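Local coordinates for protein polysaccharide Lyase Family 6 (Bacteroides cellulosilyticus, PDB 6QPS) that cleaves alginate, acting on its mannuronic acid stretches, probably by beta-elimination, and carries a bound calcium ion, at residues 73-78 against 100-105; 130-135 against 164-169; 260-265 against 283-288; 307-312 against 352-357; 344-349 against 370-375. All coordinates share one frame; numbering follows the deposited sequence.

Contact 1 (73-78 against 100-105); sequences PIVWRA and QLEDLL
Successive coils of a right-handed parallel beta-helix, the fold of polysaccharide lyase family 6, meet here, with Trp76 on one coil packed against Leu101 and Leu104 on the next. The strands run parallel, at 16° to each other. Three backbone bonds join them: Gln100 N gives to Ile74 O at 2.8 Å, Gln100 O in turn accepts from Trp76 N, and Trp76 O from Glu102 N at 3.0 Å. Side chains then alternate between two faces. On the inner one, CE3 of Trp76 lies 3.8 Å from CG of Leu101. CD1 of Leu104 sits over the middle of the six-membered ring of Trp76, 4.1 Å from its centroid, in a CH-pi contact. With CG anti to the backbone N (chi1 179°), the indole lies alongside Leu101 and under CD1 of Leu104; Ile62 of strand 54-67 also touches it. The outer face is mixed: CG1 of Val75 rests 3.6 Å from CD of Glu102, whose OE2 takes a 2.6 Å bond from NE2 of Gln100 in the same strand. OE1 of Glu102 and OD1 of Asp103 form salt bridges with Arg134 of the following coil. Asp103 itself adopts a left-handed backbone conformation and bends the chain out of the strand. Parallel strands of successive coils, paired in register with like-facing side chains set coil on coil, are characteristic of a parallel beta-helix.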
# COMPACT_ATOMS: atom_id res chain seq x y z
N PRO A 73 -22.68 -14.86 3.61
CA PRO A 73 -22.05 -14.17 4.73
C PRO A 73 -23.09 -13.55 5.66
O PRO A 73 -24.26 -13.39 5.31
CB PRO A 73 -21.21 -13.08 4.06
CG PRO A 73 -21.91 -12.80 2.77
CD PRO A 73 -22.46 -14.16 2.33
N ILE A 74 -22.62 -13.21 6.85
CA ILE A 74 -23.37 -12.39 7.81
C ILE A 74 -22.96 -10.93 7.57
O ILE A 74 -21.77 -10.63 7.54
CB ILE A 74 -23.06 -12.82 9.26
CG1 ILE A 74 -23.46 -14.28 9.48
CG2 ILE A 74 -23.77 -11.92 10.25
CD1 ILE A 74 -22.95 -14.89 10.80
N VAL A 75 -23.94 -10.04 7.39
CA VAL A 75 -23.68 -8.70 6.88
C VAL A 75 -24.09 -7.64 7.89
O VAL A 75 -25.16 -7.73 8.50
CB VAL A 75 -24.45 -8.47 5.56
CG1 VAL A 75 -24.25 -7.04 5.04
CG2 VAL A 75 -24.04 -9.51 4.50
N TRP A 76 -23.24 -6.63 8.06
CA TRP A 76 -23.53 -5.43 8.85
C TRP A 76 -23.48 -4.28 7.87
O TRP A 76 -22.44 -4.05 7.25
CB TRP A 76 -22.48 -5.28 9.96
CG TRP A 76 -22.65 -4.06 10.84
CD1 TRP A 76 -23.78 -3.33 11.03
CD2 TRP A 76 -21.63 -3.44 11.63
NE1 TRP A 76 -23.53 -2.28 11.90
CE2 TRP A 76 -22.22 -2.35 12.30
CE3 TRP A 76 -20.28 -3.74 11.88
CZ2 TRP A 76 -21.50 -1.54 13.16
CZ3 TRP A 76 -19.58 -2.92 12.75
CH2 TRP A 76 -20.20 -1.83 13.37
N ARG A 77 -24.60 -3.58 7.68
CA ARG A 77 -24.69 -2.61 6.60
C ARG A 77 -25.64 -1.47 6.93
O ARG A 77 -26.49 -1.57 7.82
CB ARG A 77 -25.15 -3.28 5.29
CG ARG A 77 -26.58 -3.83 5.31
CD ARG A 77 -26.95 -4.40 3.93
NE ARG A 77 -28.18 -5.18 3.93
CZ ARG A 77 -29.39 -4.65 3.81
NH1 ARG A 77 -29.55 -3.34 3.69
NH2 ARG A 77 -30.46 -5.44 3.81
N ALA A 78 -25.49 -0.38 6.18
CA ALA A 78 -26.47 0.69 6.20
C ALA A 78 -27.70 0.30 5.39
O ALA A 78 -27.59 -0.34 4.34
CB ALA A 78 -25.87 1.95 5.58
N GLN A 100 -19.20 -9.66 6.89
CA GLN A 100 -19.05 -8.59 5.90
C GLN A 100 -19.60 -7.28 6.44
O GLN A 100 -20.73 -7.24 6.94
CB GLN A 100 -19.80 -9.00 4.64
CG GLN A 100 -19.55 -8.23 3.39
CD GLN A 100 -19.81 -9.10 2.15
OE1 GLN A 100 -19.24 -10.18 2.00
NE2 GLN A 100 -20.69 -8.63 1.28
N LEU A 101 -18.81 -6.22 6.32
CA LEU A 101 -19.26 -4.86 6.54
C LEU A 101 -19.43 -4.18 5.19
O LEU A 101 -18.53 -4.26 4.34
CB LEU A 101 -18.20 -4.07 7.30
CG LEU A 101 -18.06 -4.31 8.81
CD1 LEU A 101 -17.53 -5.68 9.10
CD2 LEU A 101 -17.17 -3.23 9.42
N GLU A 102 -20.55 -3.48 5.01
CA GLU A 102 -20.87 -2.85 3.73
C GLU A 102 -21.50 -1.47 3.91
O GLU A 102 -22.43 -1.29 4.70
CB GLU A 102 -21.91 -3.65 2.91
CG GLU A 102 -21.63 -5.13 2.68
CD GLU A 102 -22.79 -5.81 1.94
OE1 GLU A 102 -23.83 -5.16 1.67
OE2 GLU A 102 -22.66 -7.02 1.65
N ASP A 103 -21.07 -0.52 3.09
CA ASP A 103 -21.79 0.75 2.91
C ASP A 103 -21.84 1.60 4.18
O ASP A 103 -22.75 2.42 4.34
CB ASP A 103 -23.20 0.52 2.37
CG ASP A 103 -23.20 0.03 0.92
OD1 ASP A 103 -22.32 0.44 0.14
OD2 ASP A 103 -24.11 -0.76 0.55
N LEU A 104 -20.86 1.46 5.08
CA LEU A 104 -20.79 2.23 6.31
C LEU A 104 -19.87 3.43 6.14
O LEU A 104 -18.85 3.34 5.46
CB LEU A 104 -20.27 1.36 7.46
CG LEU A 104 -21.16 0.17 7.84
CD1 LEU A 104 -20.47 -0.69 8.89
CD2 LEU A 104 -22.54 0.60 8.34
N LEU A 105 -20.21 4.53 6.80
CA LEU A 105 -19.39 5.74 6.78
C LEU A 105 -18.83 6.00 8.17
O LEU A 105 -19.57 6.44 9.06
CB LEU A 105 -20.24 6.93 6.33
CG LEU A 105 -19.64 8.33 6.46
CD1 LEU A 105 -18.32 8.50 5.80
CD2 LEU A 105 -20.60 9.36 5.85

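Contact 2 (130-135 against 164-169); sequences CRMTRC and NRIDHC
Arg131, Met132 and Thr133 pair in parallel with Arg165, Ile166 and Asp167 on neighbouring coils of the beta-helix, the strand axes 4.8 Å apart and only 3° from true alignment. The outer face carries a salt-bridge network centred on the carboxylate of Asp167. The Arg131 chain, extended with CG anti to the backbone N (chi1 179°), carries its guanidinium to this group and grips it side-on, NE reaching OD1 of Asp167 at 2.8 Å and NH2 reaching OD2 at 3.0 Å, both from the syn side. OD2 of Asp167 also accepts from OG1 of Thr133, above the carboxylate plane at 2.7 Å, and from ND1 of His168 through its anti lone pair. The guanidinium groups of Arg131 and Arg165 lie 17° from parallel, NH1 of Arg165 over the face of Arg131; Asp167 and Asp197 probably balance their charge. Inside, CG of Met132 meets SG of Cys169 at 3.9 Å. The pair lies between strands 99-111 and 195-197, the latter giving Asp197 to a salt bridge with Arg165.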
# COMPACT_ATOMS: atom_id res chain seq x y z
N CYS A 130 -13.47 -12.81 5.78
CA CYS A 130 -14.26 -11.63 6.12
C CYS A 130 -13.90 -10.50 5.16
O CYS A 130 -12.86 -10.52 4.51
CB CYS A 130 -14.01 -11.23 7.57
SG CYS A 130 -14.65 -12.43 8.79
N ARG A 131 -14.81 -9.53 5.05
CA ARG A 131 -14.70 -8.53 3.99
C ARG A 131 -15.25 -7.19 4.45
O ARG A 131 -16.29 -7.13 5.11
CB ARG A 131 -15.49 -9.00 2.77
CG ARG A 131 -15.47 -8.04 1.59
CD ARG A 131 -16.22 -8.67 0.42
NE ARG A 131 -16.27 -7.79 -0.74
CZ ARG A 131 -17.09 -7.93 -1.77
NH1 ARG A 131 -17.95 -8.95 -1.80
NH2 ARG A 131 -17.06 -7.07 -2.77
N MET A 132 -14.52 -6.11 4.14
CA MET A 132 -15.02 -4.75 4.28
C MET A 132 -15.10 -4.16 2.88
O MET A 132 -14.07 -4.05 2.20
CB MET A 132 -14.09 -3.94 5.19
CG MET A 132 -14.44 -2.48 5.28
SD MET A 132 -13.12 -1.48 6.04
CE MET A 132 -13.07 -2.16 7.66
N THR A 133 -16.30 -3.78 2.45
CA THR A 133 -16.53 -3.34 1.08
C THR A 133 -17.41 -2.09 1.05
O THR A 133 -18.38 -1.96 1.81
CB THR A 133 -17.10 -4.48 0.21
OG1 THR A 133 -17.15 -4.05 -1.14
CG2 THR A 133 -18.51 -4.89 0.65
N ARG A 134 -17.05 -1.15 0.17
CA ARG A 134 -17.85 0.05 -0.05
C ARG A 134 -18.05 0.84 1.24
O ARG A 134 -19.10 1.45 1.46
CB ARG A 134 -19.21 -0.26 -0.68
CG ARG A 134 -19.13 -1.13 -1.91
CD ARG A 134 -20.48 -1.27 -2.60
NE ARG A 134 -21.55 -1.70 -1.71
CZ ARG A 134 -21.93 -2.96 -1.52
NH1 ARG A 134 -21.32 -3.95 -2.15
NH2 ARG A 134 -22.93 -3.23 -0.69
N CYS A 135 -17.01 0.89 2.07
CA CYS A 135 -17.01 1.68 3.30
C CYS A 135 -16.07 2.88 3.14
O CYS A 135 -15.16 2.89 2.30
CB CYS A 135 -16.56 0.84 4.50
SG CYS A 135 -17.77 -0.42 4.96
N ASN A 164 -8.91 -12.57 4.14
CA ASN A 164 -9.78 -11.42 4.30
C ASN A 164 -9.58 -10.46 3.13
O ASN A 164 -8.63 -10.58 2.35
CB ASN A 164 -9.49 -10.74 5.64
CG ASN A 164 -9.83 -11.66 6.82
OD1 ASN A 164 -10.86 -12.33 6.82
ND2 ASN A 164 -8.96 -11.67 7.83
N ARG A 165 -10.54 -9.55 2.97
CA ARG A 165 -10.57 -8.66 1.82
C ARG A 165 -11.04 -7.26 2.22
O ARG A 165 -12.03 -7.11 2.94
CB ARG A 165 -11.49 -9.22 0.72
CG ARG A 165 -11.54 -8.38 -0.58
CD ARG A 165 -12.34 -9.11 -1.67
NE ARG A 165 -12.41 -8.27 -2.86
CZ ARG A 165 -13.43 -8.22 -3.71
NH1 ARG A 165 -14.48 -9.01 -3.54
NH2 ARG A 165 -13.41 -7.34 -4.70
N ILE A 166 -10.30 -6.26 1.76
CA ILE A 166 -10.69 -4.85 1.84
C ILE A 166 -10.83 -4.34 0.41
O ILE A 166 -9.84 -4.32 -0.34
CB ILE A 166 -9.61 -4.01 2.57
CG1 ILE A 166 -9.22 -4.63 3.92
CG2 ILE A 166 -10.06 -2.56 2.72
CD1 ILE A 166 -10.31 -4.68 4.94
N ASP A 167 -12.03 -3.91 0.01
CA ASP A 167 -12.23 -3.53 -1.38
C ASP A 167 -13.27 -2.42 -1.56
O ASP A 167 -14.25 -2.30 -0.80
CB ASP A 167 -12.60 -4.75 -2.26
CG ASP A 167 -14.00 -5.29 -1.93
OD1 ASP A 167 -14.12 -6.08 -0.97
OD2 ASP A 167 -15.00 -4.89 -2.59
N HIS A 168 -13.07 -1.63 -2.61
CA HIS A 168 -14.02 -0.58 -2.98
C HIS A 168 -14.28 0.39 -1.83
O HIS A 168 -15.37 0.95 -1.72
CB HIS A 168 -15.31 -1.16 -3.56
CG HIS A 168 -15.09 -1.96 -4.81
ND1 HIS A 168 -14.90 -3.32 -4.80
CD2 HIS A 168 -15.03 -1.58 -6.12
CE1 HIS A 168 -14.72 -3.74 -6.04
NE2 HIS A 168 -14.80 -2.71 -6.86
N CYS A 169 -13.27 0.65 -1.01
CA CYS A 169 -13.36 1.60 0.11
C CYS A 169 -12.63 2.90 -0.22
O CYS A 169 -11.84 2.98 -1.18
CB CYS A 169 -12.76 0.98 1.37
SG CYS A 169 -13.70 -0.41 2.10

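Contact 3 (260-265 against 283-288); sequences FYESAG and IGHNLR
ND1 of His285 donates to OE2 of Glu262 at 2.7 Å, a nearly straight bond in the imidazole plane that uses the anti lone pair of the oxygen. The carboxylate plane is turned 68° from the ring, and its other oxygen, OE1, forms a salt bridge with Arg238 of the preceding coil. CD1 of Leu287 packs 3.6 Å from CG of Glu262, across the aliphatic part of its chain. These residues belong to the corner at which two coils of the beta-helix leave their parallel strands: Ile283 N bonds to Phe260 O at 2.9 Å, Glu262 N to Ile283 O at 3.0 Å, and beyond this the second segment folds into a type I' turn from Gly284 to Leu287. Tyr261 stays on the strand, CG anti to its nitrogen (chi1 180°), and its ring end comes near His285, the hydroxyl OH of Tyr261 lying 3.5 Å from CE1 of His285 at the imidazole edge. Both polar ends continue into the C-terminal tail, Tyr261 OH bonding to Asn466 O and His285 NE2 to Arg467 O.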
# COMPACT_ATOMS: atom_id res chain seq x y z
N PHE A 260 -0.31 5.58 -8.46
CA PHE A 260 0.25 6.48 -7.43
C PHE A 260 0.28 7.88 -8.02
O PHE A 260 1.12 8.18 -8.87
CB PHE A 260 1.63 6.01 -7.01
CG PHE A 260 1.65 4.59 -6.47
CD1 PHE A 260 1.81 3.51 -7.32
CD2 PHE A 260 1.43 4.34 -5.12
CE1 PHE A 260 1.81 2.20 -6.82
CE2 PHE A 260 1.44 3.03 -4.64
CZ PHE A 260 1.62 1.97 -5.50
N TYR A 261 -0.65 8.74 -7.59
CA TYR A 261 -0.90 10.03 -8.21
C TYR A 261 -0.59 11.15 -7.23
O TYR A 261 -1.23 11.26 -6.17
CB TYR A 261 -2.37 10.11 -8.64
CG TYR A 261 -2.84 11.40 -9.31
CD1 TYR A 261 -3.27 12.49 -8.54
CD2 TYR A 261 -2.87 11.51 -10.69
CE1 TYR A 261 -3.72 13.65 -9.15
CE2 TYR A 261 -3.31 12.67 -11.31
CZ TYR A 261 -3.72 13.75 -10.53
OH TYR A 261 -4.19 14.92 -11.10
N GLU A 262 0.35 12.02 -7.61
CA GLU A 262 0.73 13.19 -6.81
C GLU A 262 1.02 12.83 -5.35
O GLU A 262 0.68 13.57 -4.44
CB GLU A 262 -0.34 14.29 -6.90
CG GLU A 262 -0.43 14.93 -8.28
CD GLU A 262 -1.35 16.15 -8.32
OE1 GLU A 262 -2.07 16.44 -7.34
OE2 GLU A 262 -1.34 16.82 -9.38
N SER A 263 1.68 11.68 -5.13
CA SER A 263 1.89 11.14 -3.79
C SER A 263 3.37 11.24 -3.43
O SER A 263 4.21 10.63 -4.09
CB SER A 263 1.40 9.69 -3.72
OG SER A 263 -0.02 9.61 -3.79
N ALA A 264 3.67 11.97 -2.35
CA ALA A 264 5.05 12.27 -1.95
C ALA A 264 5.71 11.12 -1.18
O ALA A 264 6.17 11.28 -0.05
CB ALA A 264 5.10 13.56 -1.13
N GLY A 265 5.81 9.98 -1.84
CA GLY A 265 6.51 8.82 -1.33
C GLY A 265 6.61 7.79 -2.43
O GLY A 265 6.32 8.08 -3.59
N ILE A 283 2.25 8.77 -11.43
CA ILE A 283 2.07 10.06 -12.10
C ILE A 283 2.41 11.15 -11.07
O ILE A 283 1.57 11.52 -10.25
CB ILE A 283 0.64 10.22 -12.63
CG1 ILE A 283 0.26 9.07 -13.57
CG2 ILE A 283 0.44 11.61 -13.29
CD1 ILE A 283 0.99 9.03 -14.90
N GLY A 284 3.64 11.65 -11.09
CA GLY A 284 4.08 12.51 -10.00
C GLY A 284 3.82 13.99 -10.19
O GLY A 284 3.84 14.75 -9.22
N HIS A 285 3.62 14.45 -11.43
CA HIS A 285 3.45 15.88 -11.72
C HIS A 285 4.61 16.72 -11.18
O HIS A 285 4.45 17.92 -10.90
CB HIS A 285 2.09 16.43 -11.25
CG HIS A 285 0.95 16.06 -12.16
ND1 HIS A 285 -0.36 16.02 -11.73
CD2 HIS A 285 0.93 15.74 -13.47
CE1 HIS A 285 -1.13 15.64 -12.74
NE2 HIS A 285 -0.38 15.50 -13.81
N ASN A 286 5.78 16.09 -11.07
CA ASN A 286 7.01 16.78 -10.63
C ASN A 286 6.89 17.39 -9.23
O ASN A 286 7.60 18.34 -8.89
CB ASN A 286 7.48 17.85 -11.63
CG ASN A 286 7.90 17.25 -12.96
OD1 ASN A 286 8.71 16.33 -13.00
ND2 ASN A 286 7.32 17.75 -14.05
N LEU A 287 6.03 16.83 -8.39
CA LEU A 287 5.80 17.39 -7.06
C LEU A 287 6.82 16.88 -6.04
O LEU A 287 7.40 15.80 -6.17
CB LEU A 287 4.39 17.05 -6.59
CG LEU A 287 3.25 17.66 -7.41
CD1 LEU A 287 1.92 17.25 -6.78
CD2 LEU A 287 3.36 19.20 -7.50
N ARG A 288 7.05 17.71 -5.02
CA ARG A 288 8.01 17.45 -3.95
C ARG A 288 7.81 16.05 -3.39
O ARG A 288 6.70 15.64 -3.06
CB ARG A 288 7.76 18.47 -2.84
CG ARG A 288 8.77 18.43 -1.72
CD ARG A 288 8.34 19.35 -0.58
NE ARG A 288 8.29 20.74 -0.99
CZ ARG A 288 7.79 21.70 -0.24
NH1 ARG A 288 7.30 21.41 0.96
NH2 ARG A 288 7.79 22.94 -0.70

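Contact 4 (307-312 against 352-357); sequences IKDVRS and FLNSSL
Where two parallel strands of the beta-helix give way to the following corner, Ile307 and Lys308 pair with Phe352 and Leu353, and polar side chains take over just beyond. Leu353 N bonds to Ile307 O at 2.8 Å and Asp309 N to Leu353 O at 2.9 Å. On the interior face CD1 of Ile307 packs closely against CE1 of Phe352, 3.4 Å away, while CD2 of Leu357 lies over the phenyl ring. At the corner the side chains of Asn354 and Asp309 cross at about a right angle, their amide and carboxylate planes 74° apart, ND2 of Asn354 giving a 3.0 Å bond to OD1 of Asp309 from above the carboxylate plane. OG of Ser355, anti to its own carbonyl carbon (chi1 -59°), donates to Leu353 O and takes a weak bond from Val310 N. A water joins Val310 O, 2.7 Å away, to Ser356 N. Side chains and water thus replace direct strand pairing, consistent with the chains leaving the strands while their polar groups stay satisfied.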
# COMPACT_ATOMS: atom_id res chain seq x y z
N ILE A 307 6.71 4.84 -14.57
CA ILE A 307 7.03 5.85 -13.55
C ILE A 307 7.29 7.17 -14.28
O ILE A 307 8.20 7.25 -15.11
CB ILE A 307 8.26 5.44 -12.73
CG1 ILE A 307 7.94 4.15 -11.99
CG2 ILE A 307 8.64 6.51 -11.76
CD1 ILE A 307 9.12 3.31 -11.58
N LYS A 308 6.46 8.17 -13.99
CA LYS A 308 6.50 9.46 -14.69
C LYS A 308 6.61 10.65 -13.74
O LYS A 308 5.81 10.80 -12.81
CB LYS A 308 5.23 9.62 -15.56
CG LYS A 308 5.16 10.91 -16.37
CD LYS A 308 3.81 11.11 -17.08
CE LYS A 308 3.89 12.25 -18.07
NZ LYS A 308 2.53 12.61 -18.58
N ASP A 309 7.54 11.56 -14.06
CA ASP A 309 7.64 12.87 -13.42
C ASP A 309 7.68 12.78 -11.90
O ASP A 309 7.02 13.56 -11.21
CB ASP A 309 6.48 13.79 -13.84
CG ASP A 309 6.48 14.15 -15.31
OD1 ASP A 309 7.54 14.08 -15.99
OD2 ASP A 309 5.39 14.54 -15.80
N VAL A 310 8.46 11.84 -11.35
CA VAL A 310 8.68 11.78 -9.90
C VAL A 310 10.02 12.44 -9.61
O VAL A 310 10.97 12.31 -10.38
CB VAL A 310 8.61 10.36 -9.32
CG1 VAL A 310 7.21 9.78 -9.55
CG2 VAL A 310 9.67 9.43 -9.91
N ARG A 311 10.12 13.14 -8.48
CA ARG A 311 11.26 14.01 -8.24
C ARG A 311 12.30 13.49 -7.25
O ARG A 311 13.43 13.98 -7.27
CB ARG A 311 10.80 15.41 -7.83
CG ARG A 311 10.17 16.15 -9.01
CD ARG A 311 11.18 16.81 -9.95
NE ARG A 311 12.19 15.90 -10.50
CZ ARG A 311 11.98 15.05 -11.51
NH1 ARG A 311 10.81 14.97 -12.12
NH2 ARG A 311 12.96 14.26 -11.91
N SER A 312 11.96 12.51 -6.41
CA SER A 312 12.94 11.97 -5.47
C SER A 312 13.82 10.90 -6.09
O SER A 312 15.05 11.01 -6.08
CB SER A 312 12.23 11.46 -4.22
OG SER A 312 13.15 10.83 -3.34
N PHE A 352 10.75 4.63 -17.30
CA PHE A 352 11.13 5.69 -16.37
C PHE A 352 11.21 6.97 -17.20
O PHE A 352 12.16 7.18 -17.95
CB PHE A 352 12.46 5.37 -15.72
CG PHE A 352 12.48 4.06 -15.02
CD1 PHE A 352 12.09 3.97 -13.69
CD2 PHE A 352 12.88 2.91 -15.67
CE1 PHE A 352 12.09 2.76 -13.04
CE2 PHE A 352 12.90 1.69 -15.00
CZ PHE A 352 12.49 1.61 -13.70
N LEU A 353 10.18 7.79 -17.06
CA LEU A 353 9.99 8.99 -17.87
C LEU A 353 10.17 10.22 -17.00
O LEU A 353 9.40 10.44 -16.05
CB LEU A 353 8.60 8.94 -18.51
CG LEU A 353 8.20 10.13 -19.37
CD1 LEU A 353 9.17 10.34 -20.55
CD2 LEU A 353 6.78 9.99 -19.88
N ASN A 354 11.18 11.03 -17.32
CA ASN A 354 11.57 12.14 -16.46
C ASN A 354 11.59 11.71 -14.99
O ASN A 354 11.13 12.43 -14.10
CB ASN A 354 10.66 13.35 -16.69
CG ASN A 354 11.13 14.56 -15.96
OD1 ASN A 354 12.34 14.82 -15.85
ND2 ASN A 354 10.18 15.35 -15.46
N SER A 355 12.19 10.54 -14.74
CA SER A 355 12.33 9.95 -13.42
C SER A 355 13.68 9.25 -13.33
O SER A 355 14.08 8.52 -14.25
CB SER A 355 11.20 8.92 -13.19
OG SER A 355 9.92 9.54 -13.31
N SER A 356 14.39 9.44 -12.21
CA SER A 356 15.80 9.08 -12.12
C SER A 356 16.03 7.57 -11.90
O SER A 356 15.15 6.82 -11.43
CB SER A 356 16.45 9.80 -10.94
OG SER A 356 15.98 9.18 -9.75
N LEU A 357 17.26 7.14 -12.20
CA LEU A 357 17.80 5.83 -11.81
C LEU A 357 18.93 6.10 -10.83
O LEU A 357 19.88 6.82 -11.18
CB LEU A 357 18.32 5.06 -13.02
CG LEU A 357 17.30 4.77 -14.11
CD1 LEU A 357 17.99 4.12 -15.32
CD2 LEU A 357 16.15 3.92 -13.63
O HOH W 1 13.49 11.31 -10.16
O HOH W 2 14.54 13.31 -14.50
O HOH W 3 17.25 10.15 -7.50

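Contact 5 (344-349 against 370-375); sequences NVDIAY and NVRFAH
OD1 of Asp346 receives two nitrogens of Arg372, NH2 at 2.8 Å and NE at 2.9 Å, in a side-on salt bridge made to a single oxygen. NH2 uses the syn lone pair, whereas NE comes from above the carboxylate plane; OD1 of Asp346 lies in the guanidinium plane for both bonds. A bend at chi3 of Arg372 (71°) swings the guanidinium across to Asp346, with CB of Ala374 against one face. Five backbone bonds, among them Ile347 N to Arg372 O at 2.8 Å, hold the parallel pair from Val345 to Tyr349. At the starting corner the exposed amides of Asn344 and Asn370 lie side by side, bridged by a water. At the far end CB of His375 sits over the centre of the Tyr349 ring, 3.4 Å from the centroid, while OH of Tyr349 lies over the imidazole. Inside, Ile347 wedges CD1 against CG1 of Val371 (3.8 Å) and CG2 against Phe373. Successive coils aligned in register, Val345 beside Val371, are characteristic of a parallel beta-helix.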
# COMPACT_ATOMS: atom_id res chain seq x y z
N ASN A 344 19.56 -10.97 -6.94
CA ASN A 344 18.63 -11.80 -7.71
C ASN A 344 17.32 -11.08 -7.99
O ASN A 344 16.23 -11.60 -7.75
CB ASN A 344 18.38 -13.15 -7.04
CG ASN A 344 19.65 -13.78 -6.53
OD1 ASN A 344 20.68 -13.84 -7.23
ND2 ASN A 344 19.61 -14.28 -5.31
N VAL A 345 17.43 -9.86 -8.50
CA VAL A 345 16.28 -9.00 -8.78
C VAL A 345 16.22 -8.77 -10.29
O VAL A 345 17.22 -8.37 -10.90
CB VAL A 345 16.37 -7.66 -8.02
CG1 VAL A 345 15.26 -6.71 -8.45
CG2 VAL A 345 16.30 -7.87 -6.50
N ASP A 346 15.06 -9.05 -10.89
CA ASP A 346 14.82 -8.86 -12.32
C ASP A 346 14.00 -7.59 -12.51
O ASP A 346 12.88 -7.50 -12.01
CB ASP A 346 14.05 -10.08 -12.84
CG ASP A 346 13.80 -10.04 -14.34
OD1 ASP A 346 14.61 -9.44 -15.08
OD2 ASP A 346 12.77 -10.60 -14.77
N ILE A 347 14.56 -6.62 -13.24
CA ILE A 347 13.93 -5.32 -13.50
C ILE A 347 13.79 -5.19 -15.02
O ILE A 347 14.75 -4.83 -15.71
CB ILE A 347 14.72 -4.16 -12.89
CG1 ILE A 347 15.00 -4.44 -11.40
CG2 ILE A 347 13.98 -2.86 -13.08
CD1 ILE A 347 15.88 -3.42 -10.66
N ALA A 348 12.59 -5.52 -15.54
CA ALA A 348 12.37 -5.69 -16.97
C ALA A 348 11.12 -4.98 -17.48
O ALA A 348 10.04 -5.03 -16.88
CB ALA A 348 12.26 -7.18 -17.28
N TYR A 349 11.26 -4.36 -18.65
CA TYR A 349 10.10 -3.88 -19.42
C TYR A 349 9.35 -2.77 -18.68
O TYR A 349 8.13 -2.66 -18.80
CB TYR A 349 9.17 -5.02 -19.91
CG TYR A 349 9.74 -5.78 -21.09
CD1 TYR A 349 9.66 -5.26 -22.37
CD2 TYR A 349 10.39 -7.02 -20.94
CE1 TYR A 349 10.21 -5.91 -23.46
CE2 TYR A 349 10.95 -7.70 -22.04
CZ TYR A 349 10.87 -7.12 -23.30
OH TYR A 349 11.40 -7.70 -24.44
N ASN A 370 23.68 -9.62 -9.04
CA ASN A 370 22.70 -10.31 -9.87
C ASN A 370 21.39 -9.54 -9.99
O ASN A 370 20.28 -10.07 -9.82
CB ASN A 370 22.48 -11.73 -9.37
CG ASN A 370 23.67 -12.58 -9.64
OD1 ASN A 370 24.11 -12.65 -10.79
ND2 ASN A 370 24.24 -13.16 -8.60
N VAL A 371 21.52 -8.25 -10.30
CA VAL A 371 20.40 -7.42 -10.70
C VAL A 371 20.41 -7.32 -12.22
O VAL A 371 21.42 -6.93 -12.82
CB VAL A 371 20.49 -6.02 -10.08
CG1 VAL A 371 19.29 -5.16 -10.47
CG2 VAL A 371 20.58 -6.12 -8.57
N ARG A 372 19.31 -7.68 -12.86
CA ARG A 372 19.19 -7.54 -14.30
C ARG A 372 18.33 -6.33 -14.59
O ARG A 372 17.23 -6.21 -14.04
CB ARG A 372 18.60 -8.80 -14.95
CG ARG A 372 18.75 -8.77 -16.49
CD ARG A 372 18.13 -9.99 -17.18
NE ARG A 372 16.67 -9.92 -17.10
CZ ARG A 372 15.82 -9.99 -18.12
NH1 ARG A 372 16.24 -10.19 -19.36
NH2 ARG A 372 14.53 -9.88 -17.86
N PHE A 373 18.84 -5.41 -15.41
CA PHE A 373 18.10 -4.23 -15.85
C PHE A 373 18.00 -4.34 -17.37
O PHE A 373 18.95 -4.00 -18.08
CB PHE A 373 18.83 -2.96 -15.37
CG PHE A 373 18.04 -1.68 -15.58
CD1 PHE A 373 18.25 -0.89 -16.70
CD2 PHE A 373 17.11 -1.27 -14.64
CE1 PHE A 373 17.50 0.30 -16.89
CE2 PHE A 373 16.37 -0.10 -14.82
CZ PHE A 373 16.58 0.68 -15.96
N ALA A 374 16.86 -4.83 -17.87
CA ALA A 374 16.72 -5.20 -19.27
C ALA A 374 15.42 -4.67 -19.86
O ALA A 374 14.36 -4.74 -19.23
CB ALA A 374 16.76 -6.73 -19.43
N HIS A 375 15.49 -4.18 -21.09
CA HIS A 375 14.32 -3.81 -21.89
C HIS A 375 13.51 -2.70 -21.26
O HIS A 375 12.29 -2.61 -21.45
CB HIS A 375 13.41 -5.01 -22.19
CG HIS A 375 14.09 -6.07 -22.98
ND1 HIS A 375 14.46 -5.88 -24.29
CD2 HIS A 375 14.48 -7.32 -22.64
CE1 HIS A 375 15.06 -6.98 -24.73
NE2 HIS A 375 15.09 -7.86 -23.74
O HOH W 4 23.09 -13.59 -5.98

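All five contacts join coils of one beta-helix, and their chemistry follows position. Contact 2 is the buried one; the others are partly buried, with exposed residues in contacts 3, 4 and 5. Contacts 1, 2 and 5 join strands along their length, whereas contacts 3 and 4 lie where strands end at corners: contact 3 relies on a histidine-carboxylate bond beside a turn, contact 4 on serine, amide and water. Neighbouring contacts touch: Leu101 N of contact 1 probably bonds to Arg131 O of contact 2, and Asn286 N of contact 3 to Asp309 O of contact 4. Contacts 4 and 5 share strand 345-353, Phe352 packing on Phe373. Contacts 1 and 5 stand about 44 Å apart between centres, on opposite sides of the chain's centre.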